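PDB 3EUS: DNA-binding protein from Silicibacter pomeroyi, which probably binds DNA through a small all-helical domain of the helix-turn-helix XRE/Cro family. Local coordinates for residues L19-A22 with R23-A26; A45-T49 with R50-L54; I57-A60 with K61-A65. One frame throughout, in Å; residues are numbered along the deposited sequence.

Contact 1 of 3, residues L19-A22 with R23-A26; sequences LRQA and RLDA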
loop_
_atom_site.group_PDB
_atom_site.type_symbol
_atom_site.label_atom_id
_atom_site.label_comp_id
_atom_site.label_asym_id
_atom_site.label_seq_id
_atom_site.Cartn_x
_atom_site.Cartn_y
_atom_site.Cartn_z
ATOM N N LEU A 19 -1.388 10.949 -0.582
ATOM C CA LEU A 19 -2.003 10.776 0.759
ATOM C C LEU A 19 -2.473 12.120 1.268
ATOM O O LEU A 19 -3.621 12.299 1.751
ATOM C CB LEU A 19 -1.013 10.172 1.689
ATOM C CG LEU A 19 -0.756 8.686 1.483
ATOM C CD1 LEU A 19 0.390 8.276 2.413
ATOM C CD2 LEU A 19 -2.035 7.926 1.745
ATOM N N ARG A 20 -1.602 13.103 1.138
ATOM C CA ARG A 20 -1.938 14.446 1.606
ATOM C C ARG A 20 -3.084 15.021 0.783
ATOM O O ARG A 20 -3.978 15.666 1.329
ATOM C CB ARG A 20 -0.700 15.395 1.565
ATOM C CG ARG A 20 -1.014 16.835 1.899
ATOM C CD ARG A 20 0.240 17.790 1.810
ATOM N NE ARG A 20 1.103 17.485 0.657
ATOM C CZ ARG A 20 2.271 16.821 0.750
ATOM N NH1 ARG A 20 2.784 16.484 1.952
ATOM N NH2 ARG A 20 2.997 16.585 -0.346
ATOM N N GLN A 21 -3.033 14.868 -0.539
ATOM C CA GLN A 21 -4.058 15.477 -1.377
ATOM C C GLN A 21 -5.434 14.814 -1.149
ATOM O O GLN A 21 -6.458 15.518 -1.129
ATOM C CB GLN A 21 -3.637 15.456 -2.860
ATOM C CG GLN A 21 -4.048 16.720 -3.695
ATOM C CD GLN A 21 -3.761 18.067 -3.036
ATOM O OE1 GLN A 21 -2.591 18.447 -2.786
ATOM N NE2 GLN A 21 -4.833 18.819 -2.757
ATOM N N ALA A 22 -5.452 13.493 -0.893
ATOM C CA ALA A 22 -6.694 12.841 -0.481
ATOM C C ALA A 22 -7.280 13.504 0.774
ATOM O O ALA A 22 -8.492 13.759 0.860
ATOM C CB ALA A 22 -6.515 11.285 -0.306
ATOM N N ARG A 23 -6.439 13.783 1.766
ATOM C CA ARG A 23 -6.909 14.368 2.998
ATOM C C ARG A 23 -7.448 15.760 2.761
ATOM O O ARG A 23 -8.504 16.101 3.253
ATOM C CB ARG A 23 -5.785 14.452 4.025
ATOM C CG ARG A 23 -6.119 15.188 5.304
ATOM C CD ARG A 23 -5.014 15.152 6.269
ATOM N NE ARG A 23 -3.811 15.823 5.752
ATOM C CZ ARG A 23 -3.648 17.157 5.642
ATOM N NH1 ARG A 23 -4.590 18.016 5.989
ATOM N NH2 ARG A 23 -2.513 17.627 5.166
ATOM N N LEU A 24 -6.658 16.568 2.060
ATOM C CA LEU A 24 -7.004 17.956 1.765
ATOM C C LEU A 24 -8.248 17.982 0.894
ATOM O O LEU A 24 -9.115 18.840 1.121
ATOM C CB LEU A 24 -5.864 18.666 1.024
ATOM C CG LEU A 24 -4.591 18.976 1.822
ATOM C CD1 LEU A 24 -3.476 19.505 0.922
ATOM C CD2 LEU A 24 -4.881 19.932 2.955
ATOM N N ASP A 25 -8.343 17.057 -0.075
ATOM C CA ASP A 25 -9.578 16.940 -0.910
ATOM C C ASP A 25 -10.858 16.591 -0.128
ATOM O O ASP A 25 -11.951 16.986 -0.548
ATOM C CB ASP A 25 -9.417 15.933 -2.046
ATOM C CG ASP A 25 -8.444 16.407 -3.150
ATOM O OD1 ASP A 25 -8.034 17.583 -3.110
ATOM O OD2 ASP A 25 -8.074 15.560 -4.024
ATOM N N ALA A 26 -10.720 15.908 1.011
ATOM C CA ALA A 26 -11.854 15.569 1.885
ATOM C C ALA A 26 -12.153 16.660 2.886
ATOM O O ALA A 26 -13.100 16.556 3.667
ATOM C CB ALA A 26 -11.563 14.214 2.647
#
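Q21 O receives the N-H of D25 at 2.7 Å, the shortest of four successive i to i+4 backbone bonds in this turn of helix 10-25. L24 N gives an almost straight bond (N-H...O 170°) to R20 O, whereas the last of the series, A26 N to A22 O, is weak, as A26 already lies beyond the helix. Along the outer side L24 and R20 run side by side in the same direction, with L24 CD1 3.8 Å from R20 CG. Next to them the Q21 chain crosses obliquely to L24 and D25, and Q21 CG is 4.1 Å from D25 OD1. With an alanine at Q21 this crossing chain is gone, which would probably leave the flank of L24 and D25 more open. R23, in contrast, is buried. Its CG stands trans to its own backbone N (chi1 173°), and a bend at chi3 (63°) folds the guanidinium back so that one face looks onto R20 O and R23 NH2 comes within 3.7 Å of R20 CG. R23 NE forms a salt bridge with E48 and NH1 bonds to L28 O, while L19 O accepts from W62 NE1 as well as from R23 N. The end of an amphipathic helix, mixed on its outer side and with L19 and R23 directed into the domain, is what packs into the XRE/Cro helix-turn-helix fold.

Contact 2 of 3, residues A45-T49 with R50-L54; sequences AKVET and RERRL
K46 O binds E51 N (2.8 Å) while V47 O takes a weaker bond from R50 N (3.3 Å): together they make the Schellman motif that ends helix 41-48, with R50, at positive phi, as its C-prime residue. Among the backbone bonds, K46 O is gripped twice, since R52 N also reaches it at 3.2 Å. Both donors come from the same face of the carbonyl plane, E51 N only tilted from it and R52 N well above it. The preceding carbonyl, A45 O, is also shared, here by T49 N and T49 OG1 from opposite faces; the T49 hydroxyl, at chi1 61°, is folded back over its own helix and gives A45 O a bond of 2.8 Å. Of the charged groups, K46, E51 and R52 stay at the margin, whereas E48 turns inward to R23. K46 and E51 cross at about a right angle, K46 CG meeting E51 OE1 (3.6 Å), and the two charged ends stay apart. R52 rests its CB against K46 CB, then runs out extended to a salt bridge with E58. The apolar part faces inward: V47 and L54 cross almost perpendicularly, both valine methyls set against L54 CD1, with L19 of helix 10-25 touching both residues. A water bridges the turn, donating to V47 O at 2.7 Å and to R52 O at 2.6 Å.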
loop_
_atom_site.group_PDB
_atom_site.type_symbol
_atom_site.label_atom_id
_atom_site.label_comp_id
_atom_site.label_asym_id
_atom_site.label_seq_id
_atom_site.Cartn_x
_atom_site.Cartn_y
_atom_site.Cartn_z
ATOM N N ALA A 45 0.942 13.666 10.309
ATOM C CA ALA A 45 2.062 14.564 9.935
ATOM C C ALA A 45 3.291 13.761 9.503
ATOM O O ALA A 45 3.937 14.082 8.480
ATOM C CB ALA A 45 2.437 15.510 11.088
ATOM N N LYS A 46 3.623 12.738 10.267
ATOM C CA LYS A 46 4.803 11.950 9.987
ATOM C C LYS A 46 4.691 11.161 8.701
ATOM O O LYS A 46 5.650 11.106 7.910
ATOM C CB LYS A 46 5.169 11.033 11.143
ATOM C CG LYS A 46 5.818 11.780 12.285
ATOM C CD LYS A 46 6.018 10.874 13.506
ATOM C CE LYS A 46 6.881 11.553 14.561
ATOM N NZ LYS A 46 7.425 10.596 15.539
ATOM N N VAL A 47 3.536 10.546 8.451
ATOM C CA VAL A 47 3.378 9.845 7.198
ATOM C C VAL A 47 3.540 10.789 5.993
ATOM O O VAL A 47 4.183 10.442 4.991
ATOM C CB VAL A 47 2.006 9.108 7.180
ATOM C CG1 VAL A 47 1.597 8.712 5.758
ATOM C CG2 VAL A 47 2.044 7.877 8.155
ATOM N N GLU A 48 2.894 11.940 6.048
ATOM C CA GLU A 48 2.927 12.908 4.948
ATOM C C GLU A 48 4.301 13.506 4.609
ATOM O O GLU A 48 4.565 13.871 3.440
ATOM C CB GLU A 48 1.908 14.015 5.219
ATOM C CG GLU A 48 0.453 13.419 5.197
ATOM C CD GLU A 48 -0.617 14.488 5.254
ATOM O OE1 GLU A 48 -0.259 15.627 5.554
ATOM O OE2 GLU A 48 -1.815 14.218 4.991
ATOM N N THR A 49 5.152 13.623 5.617
ATOM C CA THR A 49 6.474 14.187 5.461
ATOM C C THR A 49 7.566 13.109 5.450
ATOM O O THR A 49 8.746 13.414 5.636
ATOM C CB THR A 49 6.699 15.226 6.550
ATOM O OG1 THR A 49 6.609 14.625 7.843
ATOM C CG2 THR A 49 5.635 16.295 6.437
ATOM N N ARG A 50 7.157 11.852 5.242
ATOM C CA ARG A 50 8.051 10.740 4.958
ATOM C C ARG A 50 8.919 10.444 6.198
ATOM O O ARG A 50 10.115 10.132 6.107
ATOM C CB ARG A 50 8.886 11.069 3.705
ATOM C CG ARG A 50 7.980 11.259 2.468
ATOM C CD ARG A 50 8.622 11.855 1.258
ATOM N NE ARG A 50 9.239 13.126 1.506
ATOM C CZ ARG A 50 10.531 13.326 1.690
ATOM N NH1 ARG A 50 11.394 12.317 1.545
ATOM N NH2 ARG A 50 10.958 14.541 1.978
ATOM N N GLU A 51 8.312 10.665 7.352
ATOM C CA GLU A 51 8.912 10.413 8.659
ATOM C C GLU A 51 8.401 9.104 9.295
ATOM O O GLU A 51 8.956 8.660 10.319
ATOM C CB GLU A 51 8.625 11.580 9.581
ATOM C CG GLU A 51 9.669 12.713 9.455
ATOM C CD GLU A 51 9.314 13.929 10.260
ATOM O OE1 GLU A 51 8.734 13.763 11.345
ATOM O OE2 GLU A 51 9.626 15.058 9.830
ATOM N N ARG A 52 7.323 8.556 8.722
ATOM C CA ARG A 52 6.819 7.219 9.060
ATOM C C ARG A 52 6.359 6.486 7.820
ATOM O O ARG A 52 5.725 7.053 6.941
ATOM C CB ARG A 52 5.666 7.312 10.052
ATOM C CG ARG A 52 5.244 5.906 10.566
ATOM C CD ARG A 52 4.018 5.981 11.357
ATOM N NE ARG A 52 3.575 4.680 11.891
ATOM C CZ ARG A 52 3.010 3.683 11.191
ATOM N NH1 ARG A 52 2.854 3.717 9.858
ATOM N NH2 ARG A 52 2.598 2.594 11.853
ATOM N N ARG A 53 6.690 5.202 7.766
ATOM C CA ARG A 53 6.313 4.315 6.695
ATOM C C ARG A 53 4.820 3.894 6.818
ATOM O O ARG A 53 4.273 3.871 7.920
ATOM C CB ARG A 53 7.223 3.103 6.793
ATOM C CG ARG A 53 7.322 2.220 5.555
ATOM C CD ARG A 53 7.677 0.739 5.937
ATOM N NE ARG A 53 6.611 0.155 6.776
ATOM C CZ ARG A 53 6.118 -1.086 6.705
ATOM N NH1 ARG A 53 6.587 -1.996 5.847
ATOM N NH2 ARG A 53 5.142 -1.418 7.544
ATOM N N LEU A 54 4.165 3.614 5.688
ATOM C CA LEU A 54 2.745 3.171 5.694
ATOM C C LEU A 54 2.639 1.756 5.153
ATOM O O LEU A 54 3.113 1.475 4.070
ATOM C CB LEU A 54 1.899 4.141 4.846
ATOM C CG LEU A 54 0.456 4.388 5.238
ATOM C CD1 LEU A 54 0.350 5.125 6.565
ATOM C CD2 LEU A 54 -0.311 5.130 4.154
HETATM O O HOH W 1 5.603 8.140 4.619
#

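Contact 3 of 3, residues I57-A60 with K61-A65; sequences IEFA and KWMAA
M63 lays its CG over the face of the F59 ring, one helical turn away, and this is the tight half of the contact. M63 CG sits 4.0 Å from the F59 ring centroid and 27° off the normal, a CH-pi contact, with F59 CE1 as the ring atom nearest to M63 CG at 3.6 Å. Beyond it M63 SD lies obliquely, 5.0 Å from the F59 centroid, so the sulfur adds a Met-aromatic contact from beside the face rather than squarely above it. The F59 torsion chi1 (170°) sets CG opposite the backbone N and beside the carbonyl carbon, while M63 curls at chi2 and chi3 instead of stretching outward. A backbone bond from M63 N to F59 O, 2.9 Å, spans the same pair.

The solvent side is looser. Exposed K61 passes slantwise over I57, its CG 3.4 Å from I57 O; the aliphatic touch is K61 CE on I57 CG2 at 3.8 Å, and the ammonium end is carried outward. Separately, I57, F59, A60 and A64 meet E11, V56, I79 and A80 of the second subunit, in that order. Within the chain, F59 and M63 both reach L19 of helix 10-25 and V72 of helix 72-81, and the W62 indole leans on F43, V44 and V47 of helix 41-48 while its NE1 bonds to L19 O.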
loop_
_atom_site.group_PDB
_atom_site.type_symbol
_atom_site.label_atom_id
_atom_site.label_comp_id
_atom_site.label_asym_id
_atom_site.label_seq_id
_atom_site.Cartn_x
_atom_site.Cartn_y
_atom_site.Cartn_z
ATOM N N ILE A 57 -2.458 -1.980 4.884
ATOM C CA ILE A 57 -3.676 -1.977 5.652
ATOM C C ILE A 57 -3.905 -0.523 6.135
ATOM O O ILE A 57 -5.050 -0.005 6.057
ATOM C CB ILE A 57 -3.614 -2.957 6.855
ATOM C CG1 ILE A 57 -3.695 -4.442 6.444
ATOM C CG2 ILE A 57 -4.739 -2.666 7.800
ATOM C CD1 ILE A 57 -3.470 -4.755 5.058
ATOM N N GLU A 58 -2.824 0.135 6.576
ATOM C CA GLU A 58 -2.888 1.546 7.026
ATOM C C GLU A 58 -3.305 2.411 5.803
ATOM O O GLU A 58 -4.106 3.325 5.939
ATOM C CB GLU A 58 -1.552 1.993 7.605
ATOM C CG GLU A 58 -1.185 1.280 8.900
ATOM C CD GLU A 58 0.266 1.474 9.351
ATOM O OE1 GLU A 58 1.117 1.770 8.531
ATOM O OE2 GLU A 58 0.547 1.384 10.571
ATOM N N PHE A 59 -2.764 2.124 4.613
ATOM C CA PHE A 59 -3.144 2.847 3.407
ATOM C C PHE A 59 -4.625 2.703 3.124
ATOM O O PHE A 59 -5.307 3.678 2.777
ATOM C CB PHE A 59 -2.263 2.342 2.246
ATOM C CG PHE A 59 -2.663 2.806 0.911
ATOM C CD1 PHE A 59 -2.444 4.125 0.526
ATOM C CD2 PHE A 59 -3.129 1.906 -0.067
ATOM C CE1 PHE A 59 -2.741 4.547 -0.722
ATOM C CE2 PHE A 59 -3.484 2.374 -1.379
ATOM C CZ PHE A 59 -3.286 3.704 -1.691
ATOM N N ALA A 60 -5.126 1.471 3.141
ATOM C CA ALA A 60 -6.545 1.229 2.932
ATOM C C ALA A 60 -7.371 2.073 3.892
ATOM O O ALA A 60 -8.360 2.706 3.481
ATOM C CB ALA A 60 -6.857 -0.341 3.066
ATOM N N LYS A 61 -7.017 2.073 5.183
ATOM C CA LYS A 61 -7.819 2.789 6.141
ATOM C C LYS A 61 -7.767 4.318 5.908
ATOM O O LYS A 61 -8.757 5.025 6.068
ATOM C CB LYS A 61 -7.369 2.438 7.553
ATOM C CG LYS A 61 -7.722 0.949 7.995
ATOM C CD LYS A 61 -7.040 0.635 9.312
ATOM C CE LYS A 61 -7.384 -0.785 9.851
ATOM N NZ LYS A 61 -6.820 -1.090 11.219
ATOM N N TRP A 62 -6.598 4.805 5.601
ATOM C CA TRP A 62 -6.368 6.274 5.325
ATOM C C TRP A 62 -7.243 6.671 4.131
ATOM O O TRP A 62 -7.961 7.664 4.161
ATOM C CB TRP A 62 -4.903 6.482 4.956
ATOM C CG TRP A 62 -4.432 7.904 4.711
ATOM C CD1 TRP A 62 -4.759 8.713 3.662
ATOM C CD2 TRP A 62 -3.421 8.591 5.441
ATOM N NE1 TRP A 62 -4.050 9.895 3.727
ATOM C CE2 TRP A 62 -3.227 9.852 4.814
ATOM C CE3 TRP A 62 -2.684 8.292 6.578
ATOM C CZ2 TRP A 62 -2.335 10.796 5.304
ATOM C CZ3 TRP A 62 -1.778 9.209 7.035
ATOM C CH2 TRP A 62 -1.614 10.465 6.392
ATOM N N MET A 63 -7.168 5.901 3.044
ATOM C CA MET A 63 -7.898 6.263 1.846
ATOM C C MET A 63 -9.403 6.188 2.065
ATOM O O MET A 63 -10.120 7.035 1.608
ATOM C CB MET A 63 -7.430 5.417 0.639
ATOM C CG MET A 63 -5.970 5.758 0.229
ATOM S SD MET A 63 -5.539 7.483 -0.147
ATOM C CE MET A 63 -6.638 7.846 -1.526
ATOM N N ALA A 64 -9.871 5.184 2.796
ATOM C CA ALA A 64 -11.273 5.104 3.162
ATOM C C ALA A 64 -11.730 6.248 4.033
ATOM O O ALA A 64 -12.859 6.744 3.852
ATOM C CB ALA A 64 -11.583 3.738 3.925
ATOM N N ALA A 65 -10.903 6.653 4.970
ATOM C CA ALA A 65 -11.233 7.799 5.857
ATOM C C ALA A 65 -11.286 9.111 5.088
ATOM O O ALA A 65 -11.968 10.038 5.512
ATOM C CB ALA A 65 -10.231 7.912 7.045
#

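In the fold
Contacts 1 and 3 each lie within a single helix, 10-25 and 56-65, and share the same i to i+4 spacing; contact 2 joins the end of helix 41-48 to the loop after it. Contact 3 is the most buried: aromatic, sulfur and aliphatic groups dominate, and it also meets the second subunit. Contact 1 is split between a solvent-side surface and a buried arginine. Contact 2 relies on shared carbonyls and a water, with a small apolar core, and charges both at the surface and, at E48, buried. All three meet around L19, whose CD1 touches V47 and L54 and whose CD2 touches F59 and M63, while salt bridges tie contact 2 to each of the others.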